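Local coordinates for protein acetyl-xylan esterase (Streptomyces lividans, PDB 2CC0) that removes acetyl groups from xylan in a metal-dependent hydrolysis, as a family 4 carbohydrate esterase involved in plant cell wall degradation, at residues A[9-14]-A[31-36]; A[60-65]-A[98-103]; A[128-133]-A[152-157]. All coordinates share one frame; numbering follows the deposited sequence.

Interaction 1 of 3, residues A[9-14]-A[31-36]; sequences LTFDDG and LRATMF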
loop_
_atom_site.group_PDB
_atom_site.type_symbol
_atom_site.label_atom_id
_atom_site.label_comp_id
_atom_site.label_asym_id
_atom_site.label_seq_id
_atom_site.Cartn_x
_atom_site.Cartn_y
_atom_site.Cartn_z
ATOM N N LEU A 9 -2.520 -13.314 1.892
ATOM C CA LEU A 9 -2.085 -14.355 0.950
ATOM C C LEU A 9 -2.767 -14.116 -0.374
ATOM O O LEU A 9 -3.985 -13.913 -0.413
ATOM C CB LEU A 9 -2.475 -15.738 1.457
ATOM C CG LEU A 9 -1.926 -16.093 2.830
ATOM C CD1 LEU A 9 -2.426 -17.522 3.208
ATOM C CD2 LEU A 9 -0.396 -16.004 2.922
ATOM N N THR A 10 -1.994 -14.126 -1.463
ATOM C CA THR A 10 -2.574 -13.914 -2.782
ATOM C C THR A 10 -2.015 -14.901 -3.793
ATOM O O THR A 10 -0.864 -15.337 -3.663
ATOM C CB THR A 10 -2.344 -12.450 -3.294
ATOM O OG1 THR A 10 -0.968 -12.284 -3.655
ATOM C CG2 THR A 10 -2.727 -11.425 -2.218
ATOM N N PHE A 11 -2.840 -15.257 -4.788
ATOM C CA PHE A 11 -2.435 -16.188 -5.850
ATOM C C PHE A 11 -2.848 -15.634 -7.206
ATOM O O PHE A 11 -4.056 -15.453 -7.485
ATOM C CB PHE A 11 -3.085 -17.574 -5.624
ATOM C CG PHE A 11 -2.698 -18.201 -4.323
ATOM C CD1 PHE A 11 -1.528 -18.951 -4.234
ATOM C CD2 PHE A 11 -3.470 -17.997 -3.162
ATOM C CE1 PHE A 11 -1.152 -19.524 -3.044
ATOM C CE2 PHE A 11 -3.097 -18.562 -1.965
ATOM C CZ PHE A 11 -1.913 -19.317 -1.890
ATOM N N ASP A 12 -1.842 -15.334 -8.029
ATOM C CA ASP A 12 -2.063 -14.829 -9.377
ATOM C C ASP A 12 -2.218 -15.925 -10.441
ATOM O O ASP A 12 -1.643 -17.026 -10.322
ATOM C CB ASP A 12 -0.894 -13.947 -9.805
ATOM C CG ASP A 12 -0.898 -12.581 -9.137
ATOM O OD1 ASP A 12 -1.713 -12.326 -8.233
ATOM O OD2 ASP A 12 -0.030 -11.765 -9.519
ATOM N N ASP A 13 -3.026 -15.584 -11.446
ATOM C CA ASP A 13 -3.027 -16.211 -12.788
ATOM C C ASP A 13 -3.939 -17.404 -12.992
ATOM O O ASP A 13 -3.834 -18.135 -14.017
ATOM C CB ASP A 13 -1.617 -16.572 -13.271
ATOM C CG ASP A 13 -0.788 -15.370 -13.588
ATOM O OD1 ASP A 13 -1.366 -14.344 -14.027
ATOM O OD2 ASP A 13 0.458 -15.482 -13.419
ATOM N N GLY A 14 -4.844 -17.593 -12.065
ATOM C CA GLY A 14 -5.847 -18.636 -12.258
ATOM C C GLY A 14 -7.098 -18.078 -12.894
ATOM O O GLY A 14 -7.154 -16.914 -13.331
ATOM N N LEU A 31 -7.017 -21.571 5.718
ATOM C CA LEU A 31 -6.484 -20.324 5.139
ATOM C C LEU A 31 -7.447 -19.740 4.105
ATOM O O LEU A 31 -8.098 -20.479 3.351
ATOM C CB LEU A 31 -5.129 -20.581 4.459
ATOM C CG LEU A 31 -3.960 -21.070 5.304
ATOM C CD1 LEU A 31 -2.820 -21.425 4.351
ATOM C CD2 LEU A 31 -3.570 -19.981 6.310
ATOM N N ARG A 32 -7.523 -18.411 4.073
ATOM C CA ARG A 32 -8.263 -17.684 3.050
ATOM C C ARG A 32 -7.268 -16.822 2.287
ATOM O O ARG A 32 -6.183 -16.481 2.806
ATOM C CB ARG A 32 -9.373 -16.832 3.654
ATOM C CG ARG A 32 -10.374 -17.690 4.479
ATOM C CD ARG A 32 -11.407 -16.843 5.149
ATOM N NE ARG A 32 -12.377 -16.380 4.159
ATOM C CZ ARG A 32 -13.414 -15.590 4.418
ATOM N NH1 ARG A 32 -13.646 -15.154 5.666
ATOM N NH2 ARG A 32 -14.231 -15.234 3.432
ATOM N N ALA A 33 -7.620 -16.491 1.052
ATOM C CA ALA A 33 -6.673 -15.779 0.196
ATOM C C ALA A 33 -7.416 -15.050 -0.892
ATOM O O ALA A 33 -8.631 -15.289 -1.102
ATOM C CB ALA A 33 -5.682 -16.771 -0.394
ATOM N N THR A 34 -6.698 -14.139 -1.559
ATOM C CA THR A 34 -7.225 -13.401 -2.687
ATOM C C THR A 34 -6.643 -13.944 -3.979
ATOM O O THR A 34 -5.410 -14.017 -4.135
ATOM C CB THR A 34 -6.927 -11.877 -2.564
ATOM O OG1 THR A 34 -7.472 -11.415 -1.344
ATOM C CG2 THR A 34 -7.619 -11.124 -3.722
ATOM N N MET A 35 -7.539 -14.346 -4.881
ATOM C CA MET A 35 -7.149 -14.954 -6.179
ATOM C C MET A 35 -7.244 -13.864 -7.244
ATOM O O MET A 35 -8.367 -13.408 -7.565
ATOM C CB MET A 35 -8.073 -16.132 -6.545
ATOM C CG MET A 35 -8.473 -17.030 -5.341
ATOM S SD MET A 35 -7.073 -17.636 -4.374
ATOM C CE MET A 35 -6.584 -19.069 -5.320
ATOM N N PHE A 36 -6.079 -13.466 -7.794
ATOM C CA PHE A 36 -6.031 -12.438 -8.850
ATOM C C PHE A 36 -6.113 -13.178 -10.187
ATOM O O PHE A 36 -5.094 -13.622 -10.737
ATOM C CB PHE A 36 -4.768 -11.586 -8.728
ATOM C CG PHE A 36 -4.840 -10.585 -7.617
ATOM C CD1 PHE A 36 -4.483 -10.953 -6.310
ATOM C CD2 PHE A 36 -5.300 -9.277 -7.862
ATOM C CE1 PHE A 36 -4.564 -10.006 -5.271
ATOM C CE2 PHE A 36 -5.371 -8.344 -6.822
ATOM C CZ PHE A 36 -5.011 -8.713 -5.545
HETATM O O HOH W 1 -5.747 -11.869 0.839
HETATM O O HOH W 2 -4.992 -14.021 3.052
#

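Interaction 2 of 3, residues A[60-65]-A[98-103]; sequences ANHSYT and LFRPPY. With ZN (zinc ion), chain C; ACT (acetate ion), chain D.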
loop_
_atom_site.group_PDB
_atom_site.type_symbol
_atom_site.label_atom_id
_atom_site.label_comp_id
_atom_site.label_asym_id
_atom_site.label_seq_id
_atom_site.Cartn_x
_atom_site.Cartn_y
_atom_site.Cartn_z
ATOM N N ALA A 60 -10.163 -11.284 -7.467
ATOM C CA ALA A 60 -9.713 -9.974 -7.897
ATOM C C ALA A 60 -9.239 -10.000 -9.350
ATOM O O ALA A 60 -9.149 -11.065 -9.966
ATOM C CB ALA A 60 -8.617 -9.444 -6.963
ATOM N N ASN A 61 -9.019 -8.802 -9.884
ATOM C CA ASN A 61 -8.778 -8.574 -11.333
ATOM C C ASN A 61 -7.280 -8.565 -11.637
ATOM O O ASN A 61 -6.529 -7.792 -11.016
ATOM C CB ASN A 61 -9.452 -7.228 -11.702
ATOM C CG ASN A 61 -9.417 -6.887 -13.194
ATOM O OD1 ASN A 61 -8.416 -7.089 -13.893
ATOM N ND2 ASN A 61 -10.511 -6.260 -13.659
ATOM N N HIS A 62 -6.849 -9.390 -12.598
ATOM C CA HIS A 62 -5.431 -9.461 -12.967
ATOM C C HIS A 62 -5.238 -9.237 -14.489
ATOM O O HIS A 62 -4.270 -9.741 -15.063
ATOM C CB HIS A 62 -4.814 -10.787 -12.511
ATOM C CG HIS A 62 -3.309 -10.810 -12.510
ATOM N ND1 HIS A 62 -2.524 -9.735 -12.126
ATOM C CD2 HIS A 62 -2.450 -11.815 -12.788
ATOM C CE1 HIS A 62 -1.243 -10.073 -12.200
ATOM N NE2 HIS A 62 -1.171 -11.330 -12.601
ATOM N N SER A 63 -6.116 -8.411 -15.081
ATOM C CA SER A 63 -6.189 -8.135 -16.540
ATOM C C SER A 63 -6.760 -9.326 -17.309
ATOM O O SER A 63 -6.948 -10.409 -16.736
ATOM C CB SER A 63 -4.838 -7.725 -17.136
ATOM O OG SER A 63 -4.054 -8.878 -17.438
ATOM N N TYR A 64 -7.031 -9.119 -18.600
ATOM C CA TYR A 64 -7.667 -10.168 -19.406
ATOM C C TYR A 64 -6.660 -11.170 -19.960
ATOM O O TYR A 64 -6.912 -12.379 -19.907
ATOM C CB TYR A 64 -8.534 -9.589 -20.533
ATOM C CG TYR A 64 -9.615 -10.557 -20.953
ATOM C CD1 TYR A 64 -10.819 -10.629 -20.243
ATOM C CD2 TYR A 64 -9.439 -11.409 -22.058
ATOM C CE1 TYR A 64 -11.841 -11.541 -20.608
ATOM C CE2 TYR A 64 -10.450 -12.329 -22.420
ATOM C CZ TYR A 64 -11.632 -12.381 -21.704
ATOM O OH TYR A 64 -12.615 -13.294 -22.063
ATOM N N THR A 65 -5.537 -10.672 -20.470
ATOM C CA THR A 65 -4.564 -11.534 -21.156
ATOM C C THR A 65 -3.125 -11.389 -20.589
ATOM O O THR A 65 -2.175 -11.919 -21.172
ATOM C CB THR A 65 -4.502 -11.203 -22.686
ATOM O OG1 THR A 65 -3.927 -9.897 -22.880
ATOM C CG2 THR A 65 -5.883 -11.273 -23.359
ATOM N N LEU A 98 -10.341 -5.009 -6.299
ATOM C CA LEU A 98 -8.864 -5.001 -6.303
ATOM C C LEU A 98 -8.305 -5.385 -7.666
ATOM O O LEU A 98 -8.850 -6.257 -8.348
ATOM C CB LEU A 98 -8.319 -5.999 -5.279
ATOM C CG LEU A 98 -8.866 -5.877 -3.848
ATOM C CD1 LEU A 98 -8.310 -7.002 -3.014
ATOM C CD2 LEU A 98 -8.564 -4.489 -3.242
ATOM N N PHE A 99 -7.200 -4.746 -8.049
ATOM C CA PHE A 99 -6.552 -5.027 -9.322
ATOM C C PHE A 99 -5.061 -5.128 -9.101
ATOM O O PHE A 99 -4.468 -4.255 -8.460
ATOM C CB PHE A 99 -6.847 -3.880 -10.309
ATOM C CG PHE A 99 -6.030 -3.958 -11.591
ATOM C CD1 PHE A 99 -6.351 -4.890 -12.581
ATOM C CD2 PHE A 99 -4.917 -3.114 -11.779
ATOM C CE1 PHE A 99 -5.569 -4.966 -13.748
ATOM C CE2 PHE A 99 -4.127 -3.183 -12.930
ATOM C CZ PHE A 99 -4.462 -4.119 -13.934
ATOM N N ARG A 100 -4.443 -6.184 -9.633
ATOM C CA ARG A 100 -2.975 -6.270 -9.577
ATOM C C ARG A 100 -2.442 -6.156 -10.996
ATOM O O ARG A 100 -2.807 -6.970 -11.865
ATOM C CB ARG A 100 -2.507 -7.586 -8.934
ATOM C CG ARG A 100 -0.984 -7.741 -8.953
ATOM C CD ARG A 100 -0.626 -8.948 -8.131
ATOM N NE ARG A 100 -0.604 -8.644 -6.694
ATOM C CZ ARG A 100 -0.685 -9.587 -5.751
ATOM N NH1 ARG A 100 -0.855 -10.862 -6.111
ATOM N NH2 ARG A 100 -0.618 -9.251 -4.473
ATOM N N PRO A 101 -1.596 -5.143 -11.261
ATOM C CA PRO A 101 -1.078 -5.019 -12.619
ATOM C C PRO A 101 -0.173 -6.221 -12.928
ATOM O O PRO A 101 0.637 -6.630 -12.084
ATOM C CB PRO A 101 -0.199 -3.758 -12.552
ATOM C CG PRO A 101 -0.648 -3.010 -11.335
ATOM C CD PRO A 101 -1.055 -4.104 -10.360
ATOM N N PRO A 102 -0.302 -6.792 -14.135
ATOM C CA PRO A 102 0.697 -7.781 -14.541
ATOM C C PRO A 102 2.120 -7.212 -14.365
ATOM O O PRO A 102 2.386 -6.051 -14.718
ATOM C CB PRO A 102 0.373 -7.991 -16.029
ATOM C CG PRO A 102 -1.127 -7.738 -16.139
ATOM C CD PRO A 102 -1.373 -6.612 -15.140
ATOM N N TYR A 103 3.019 -8.024 -13.818
ATOM C CA TYR A 103 4.474 -7.668 -13.641
ATOM C C TYR A 103 4.653 -6.556 -12.617
ATOM O O TYR A 103 5.756 -6.037 -12.484
ATOM C CB TYR A 103 5.135 -7.242 -14.968
ATOM C CG TYR A 103 4.821 -8.214 -16.088
ATOM C CD1 TYR A 103 5.438 -9.471 -16.134
ATOM C CD2 TYR A 103 3.861 -7.911 -17.045
ATOM C CE1 TYR A 103 5.124 -10.384 -17.152
ATOM C CE2 TYR A 103 3.538 -8.818 -18.078
ATOM C CZ TYR A 103 4.173 -10.057 -18.116
ATOM O OH TYR A 103 3.844 -10.953 -19.118
HETATM ZN ZN ZN C . 0.521 -12.418 -13.215
HETATM C C ACT D . 1.944 -10.752 -11.683
HETATM O O ACT D . 2.263 -10.600 -12.887
HETATM O OXT ACT D . 1.535 -11.893 -11.320
HETATM C CH3 ACT D . 2.038 -9.607 -10.721
HETATM O O HOH W 3 2.185 -13.660 -13.128
#

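Interaction 3 of 3, residues A[128-133]-A[152-157]; sequences SQDWNN and ILMHDW. With ACT (acetate ion), chain D.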
loop_
_atom_site.group_PDB
_atom_site.type_symbol
_atom_site.label_atom_id
_atom_site.label_comp_id
_atom_site.label_asym_id
_atom_site.label_seq_id
_atom_site.Cartn_x
_atom_site.Cartn_y
_atom_site.Cartn_z
ATOM N N SER A 128 7.167 -14.237 -3.309
ATOM C CA SER A 128 7.547 -15.590 -2.918
ATOM C C SER A 128 8.522 -16.210 -3.914
ATOM O O SER A 128 9.174 -17.216 -3.606
ATOM C CB SER A 128 6.292 -16.475 -2.834
ATOM O OG SER A 128 5.819 -16.810 -4.141
ATOM N N GLN A 129 8.600 -15.629 -5.117
ATOM C CA GLN A 129 9.406 -16.173 -6.229
ATOM C C GLN A 129 8.962 -17.568 -6.686
ATOM O O GLN A 129 9.728 -18.277 -7.363
ATOM C CB GLN A 129 10.912 -16.188 -5.877
ATOM C CG GLN A 129 11.465 -14.768 -5.772
ATOM C CD GLN A 129 12.083 -14.331 -7.069
ATOM O OE1 GLN A 129 13.086 -14.908 -7.510
ATOM N NE2 GLN A 129 11.527 -13.297 -7.678
ATOM N N ASP A 130 7.729 -17.957 -6.351
ATOM C CA ASP A 130 7.242 -19.291 -6.726
ATOM C C ASP A 130 7.169 -19.473 -8.252
ATOM O O ASP A 130 7.250 -20.593 -8.756
ATOM C CB ASP A 130 5.928 -19.639 -6.002
ATOM C CG ASP A 130 4.765 -18.742 -6.383
ATOM O OD1 ASP A 130 4.979 -17.638 -6.965
ATOM O OD2 ASP A 130 3.615 -19.169 -6.064
ATOM N N TRP A 131 7.056 -18.363 -8.965
ATOM C CA TRP A 131 7.022 -18.333 -10.434
ATOM C C TRP A 131 8.425 -18.489 -11.042
ATOM O O TRP A 131 8.565 -18.706 -12.254
ATOM C CB TRP A 131 6.427 -17.003 -10.894
ATOM C CG TRP A 131 7.251 -15.832 -10.418
ATOM C CD1 TRP A 131 7.176 -15.213 -9.201
ATOM C CD2 TRP A 131 8.307 -15.173 -11.144
ATOM N NE1 TRP A 131 8.106 -14.199 -9.129
ATOM C CE2 TRP A 131 8.820 -14.161 -10.302
ATOM C CE3 TRP A 131 8.864 -15.342 -12.429
ATOM C CZ2 TRP A 131 9.866 -13.305 -10.707
ATOM C CZ3 TRP A 131 9.902 -14.495 -12.834
ATOM C CH2 TRP A 131 10.389 -13.487 -11.975
ATOM N N ASN A 132 9.444 -18.330 -10.195
ATOM C CA ASN A 132 10.855 -18.309 -10.610
ATOM C C ASN A 132 11.627 -19.455 -9.965
ATOM O O ASN A 132 12.803 -19.294 -9.589
ATOM C CB ASN A 132 11.489 -16.941 -10.257
ATOM C CG ASN A 132 12.831 -16.682 -10.979
ATOM O OD1 ASN A 132 13.088 -17.225 -12.048
ATOM N ND2 ASN A 132 13.671 -15.821 -10.390
ATOM N N ASN A 133 10.960 -20.607 -9.852
ATOM C CA ASN A 133 11.542 -21.860 -9.350
ATOM C C ASN A 133 11.930 -21.910 -7.868
ATOM O O ASN A 133 12.726 -22.754 -7.457
ATOM C CB ASN A 133 12.711 -22.329 -10.239
ATOM C CG ASN A 133 12.232 -22.875 -11.585
ATOM O OD1 ASN A 133 12.431 -22.253 -12.635
ATOM N ND2 ASN A 133 11.586 -24.031 -11.555
ATOM N N ILE A 152 1.713 -10.982 0.296
ATOM C CA ILE A 152 2.702 -11.795 -0.420
ATOM C C ILE A 152 2.163 -12.232 -1.797
ATOM O O ILE A 152 1.010 -12.656 -1.902
ATOM C CB ILE A 152 3.144 -13.049 0.402
ATOM C CG1 ILE A 152 4.224 -13.827 -0.371
ATOM C CG2 ILE A 152 1.933 -13.926 0.782
ATOM C CD1 ILE A 152 5.063 -14.770 0.489
ATOM N N LEU A 153 3.014 -12.115 -2.820
ATOM C CA LEU A 153 2.738 -12.616 -4.158
ATOM C C LEU A 153 3.059 -14.107 -4.279
ATOM O O LEU A 153 4.217 -14.536 -4.109
ATOM C CB LEU A 153 3.583 -11.839 -5.182
ATOM C CG LEU A 153 3.568 -12.380 -6.617
ATOM C CD1 LEU A 153 2.152 -12.269 -7.230
ATOM C CD2 LEU A 153 4.613 -11.663 -7.477
ATOM N N MET A 154 2.020 -14.898 -4.594
ATOM C CA MET A 154 2.216 -16.294 -4.993
ATOM C C MET A 154 1.389 -16.513 -6.257
ATOM O O MET A 154 0.642 -15.620 -6.658
ATOM C CB MET A 154 1.795 -17.256 -3.869
ATOM C CG MET A 154 2.740 -17.182 -2.668
ATOM S SD MET A 154 2.256 -18.317 -1.365
ATOM C CE MET A 154 0.827 -17.415 -0.751
ATOM N N HIS A 155 1.516 -17.691 -6.851
ATOM C CA HIS A 155 0.774 -18.007 -8.073
ATOM C C HIS A 155 -0.061 -19.263 -7.930
ATOM O O HIS A 155 0.232 -20.111 -7.091
ATOM C CB HIS A 155 1.742 -18.118 -9.247
ATOM C CG HIS A 155 2.371 -16.797 -9.589
ATOM N ND1 HIS A 155 3.379 -16.237 -8.831
ATOM C CD2 HIS A 155 2.080 -15.900 -10.557
ATOM C CE1 HIS A 155 3.696 -15.058 -9.333
ATOM N NE2 HIS A 155 2.928 -14.831 -10.383
ATOM N N ASP A 156 -1.073 -19.373 -8.800
ATOM C CA ASP A 156 -2.051 -20.470 -8.790
ATOM C C ASP A 156 -1.440 -21.826 -9.224
ATOM O O ASP A 156 -1.877 -22.872 -8.756
ATOM C CB ASP A 156 -3.216 -20.017 -9.685
ATOM C CG ASP A 156 -4.185 -21.134 -10.069
ATOM O OD1 ASP A 156 -3.964 -21.729 -11.142
ATOM O OD2 ASP A 156 -5.196 -21.340 -9.350
ATOM N N TRP A 157 -0.416 -21.785 -10.077
ATOM C CA TRP A 157 0.108 -22.985 -10.764
ATOM C C TRP A 157 1.321 -23.753 -10.166
ATOM O O TRP A 157 1.433 -24.965 -10.401
ATOM C CB TRP A 157 0.343 -22.665 -12.252
ATOM C CG TRP A 157 1.273 -21.533 -12.484
ATOM C CD1 TRP A 157 0.940 -20.240 -12.736
ATOM C CD2 TRP A 157 2.705 -21.598 -12.486
ATOM N NE1 TRP A 157 2.092 -19.482 -12.895
ATOM C CE2 TRP A 157 3.182 -20.303 -12.751
ATOM C CE3 TRP A 157 3.625 -22.642 -12.315
ATOM C CZ2 TRP A 157 4.565 -20.002 -12.817
ATOM C CZ3 TRP A 157 4.999 -22.352 -12.373
ATOM C CH2 TRP A 157 5.444 -21.041 -12.625
HETATM C C ACT D . 1.944 -10.752 -11.683
HETATM O O ACT D . 2.263 -10.600 -12.887
HETATM O OXT ACT D . 1.535 -11.893 -11.320
HETATM C CH3 ACT D . 2.038 -9.607 -10.721
#

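Interaction 1 of 3, residues A[9-14]-A[31-36]
Phe-11 lies alongside Met-35, and Phe-36 lies alongside Asp-12, across two adjacent parallel strands of a beta-alpha-beta unit whose connecting helix is 19-28. The pairing rests on three bridges, Thr-10 with Thr-34, Phe-11 with Met-35 and Asp-12 with Phe-36, and the short strand axes run 23° apart. Four backbone hydrogen bonds join them, from Thr-34 N to Leu-9 O at one end to Asp-13 N to Phe-36 O (2.9 Å) at the other.

On the face carrying Phe-11 and Met-35, both side chains point the same way. Phe-11 has CG anti to its carbonyl carbon (chi1 -60°), which turns the ring toward Ala-33; Ala-33 CB lies at the ring edge, near its plane, 3.5 Å from Phe-11 CE2. The chain of Met-35, bent at chi2 and chi3, brings CE to Phe-11 CB at 3.8 Å, and its SD lies 5.1 Å from the Phe-11 ring centroid in an oblique Met-aromatic contact. Farther back, Leu-9 and Leu-31 cross at about a right angle, their CD1 atoms 4.1 Å apart.

The face of Thr-10, Asp-12, Thr-34 and Phe-36 is packed differently. Thr-10 CG2 reaches the edge of the Phe-36 ring at CE1 (3.8 Å), while Asp-12 OD1 comes within 3.2 Å of Phe-36 CB, its carboxylate turned 68° from the ring. That oxygen is salt-bridged to Arg-100, whose guanidinium also makes a cation-pi contact with the Phe-36 ring. With an alanine in place of Phe-36, the contacts of the ring with Thr-10 CG2 and with the Arg-100 guanidinium would probably be lost, opening a gap beside them. Before the first bridge, a water that also bonds to Arg-32 O joins the two backbones, accepting from Leu-9 N at 2.8 Å.

Interaction 2 of 3, residues A[60-65]-A[98-103]
Ala-60 CB and Leu-98 CB, 3.8 Å apart, begin the tightly packed part. Beside them runs the backbone bond from Asn-61 N to Leu-98 O (3.0 Å). A second backbone bond, Arg-100 N to Asn-61 O, brackets the single bridge between Asn-61 and Phe-99. Asn-61 crosses Phe-99 with its amide plane 74° from the ring, and OD1 touches the ring edge at CD1 (3.3 Å). The same oxygen accepts from Ser-63 N at 2.9 Å, an Asx turn that bends the chain as it leaves the strand, and ND2 is held by Gln-85 and Ile-81 O of helix 74-90.

His-62 carries the contact into the zinc site of this polysaccharide deacetylase domain. Its CG stands opposite the backbone N (chi1 -165°), sending the ring across to the other segment, where ND1 donates to Arg-100 O at 2.8 Å; the nitrogen lies 40° out of that carbonyl plane, while the oxygen lies close to the plane of the imidazole. NE2 binds the zinc ion at 2.1 Å. Gripped at both nitrogens, the ring has little freedom to rotate. His-66 also binds the metal, and Asp-13 completes the site at longer range.

Ser-63 and Pro-102 still belong to the buried contact, meeting through OG and CG, 3.4 Å apart. The loose side is at Tyr-103, which is exposed and adds almost nothing to the packing between the segments. It reaches the site with its backbone instead: Tyr-103 N makes a nearly straight bond of 2.8 Å to acetate O. The acetate binds the zinc ion through both oxygens, and a water occupies a further position on the metal.

Interaction 3 of 3, residues A[128-133]-A[152-157]
Leu-153 O is gripped by two donors of Ser-128, the backbone N at 3.1 Å and OG at 2.8 Å. Both lie in the carbonyl plane, and the hydroxyl is placed on a lone pair. Ser-128 OG in turn accepts from Asp-130 N (3.1 Å), an ST turn that curls the loop back so that the aspartate faces the strand. Met-154 CG packs against the same serine, and Ile-152 CD1 touches its CB.

Asp-130 holds His-155 at two points. Its CG sits between its own backbone N and carbonyl carbon (chi1 64°), a conformation that directs the carboxylate at His-155. OD2 takes His-155 N on its syn lone pair at 2.7 Å, and OD1 takes His-155 ND1 at 2.8 Å, also from the syn side and near the imidazole plane. Carboxylate and ring planes are 47° apart. With backbone and ring of one residue bound to the two oxygens of another, the histidine is fixed in rotation. Asp-130 OD2 has a further partner in Thr-161 OG1.

Trp-131 CB lies over one face of the His-155 ring, offset toward its rim, 3.9 Å from the centroid, a CH-pi contact. The indole itself is oblique to the imidazole, its five-membered ring inclined 60° to it, and its NE1 is bonded to Asp-127 OD1. The exposed Trp-157 brings CZ2 to 4.0 Å from Trp-131 CB.

The other nitrogen, His-155 NE2, makes a weak bond to acetate OXT at 3.4 Å; the acetate binds the zinc ion through both oxygens. The arrangement is a His-carboxylate pair that joins the loop 128-133 to the segment 152-157, lining the zinc-centred pocket of this carbohydrate esterase.

Following the chain from the N terminus, interaction 1 closes the loop through helix 19-28, interaction 2 closes a longer one through helix 74-90, and interaction 3 closes the return from 128-133 through helix 136-144 to 152-157. The three lie in series; none nests within or crosses another. The main sheet connects them: strand 34-37 of interaction 1 also pairs with strand 58-61 (Met-35 O to Ala-60 N), and strand 5-12 pairs with strand 151-155 (Asp-12 N to Met-154 O). Their ends converge on the metal pocket, to which they contribute Asp-13, His-62 and His-155, and the bound acetate lies against residues of all three.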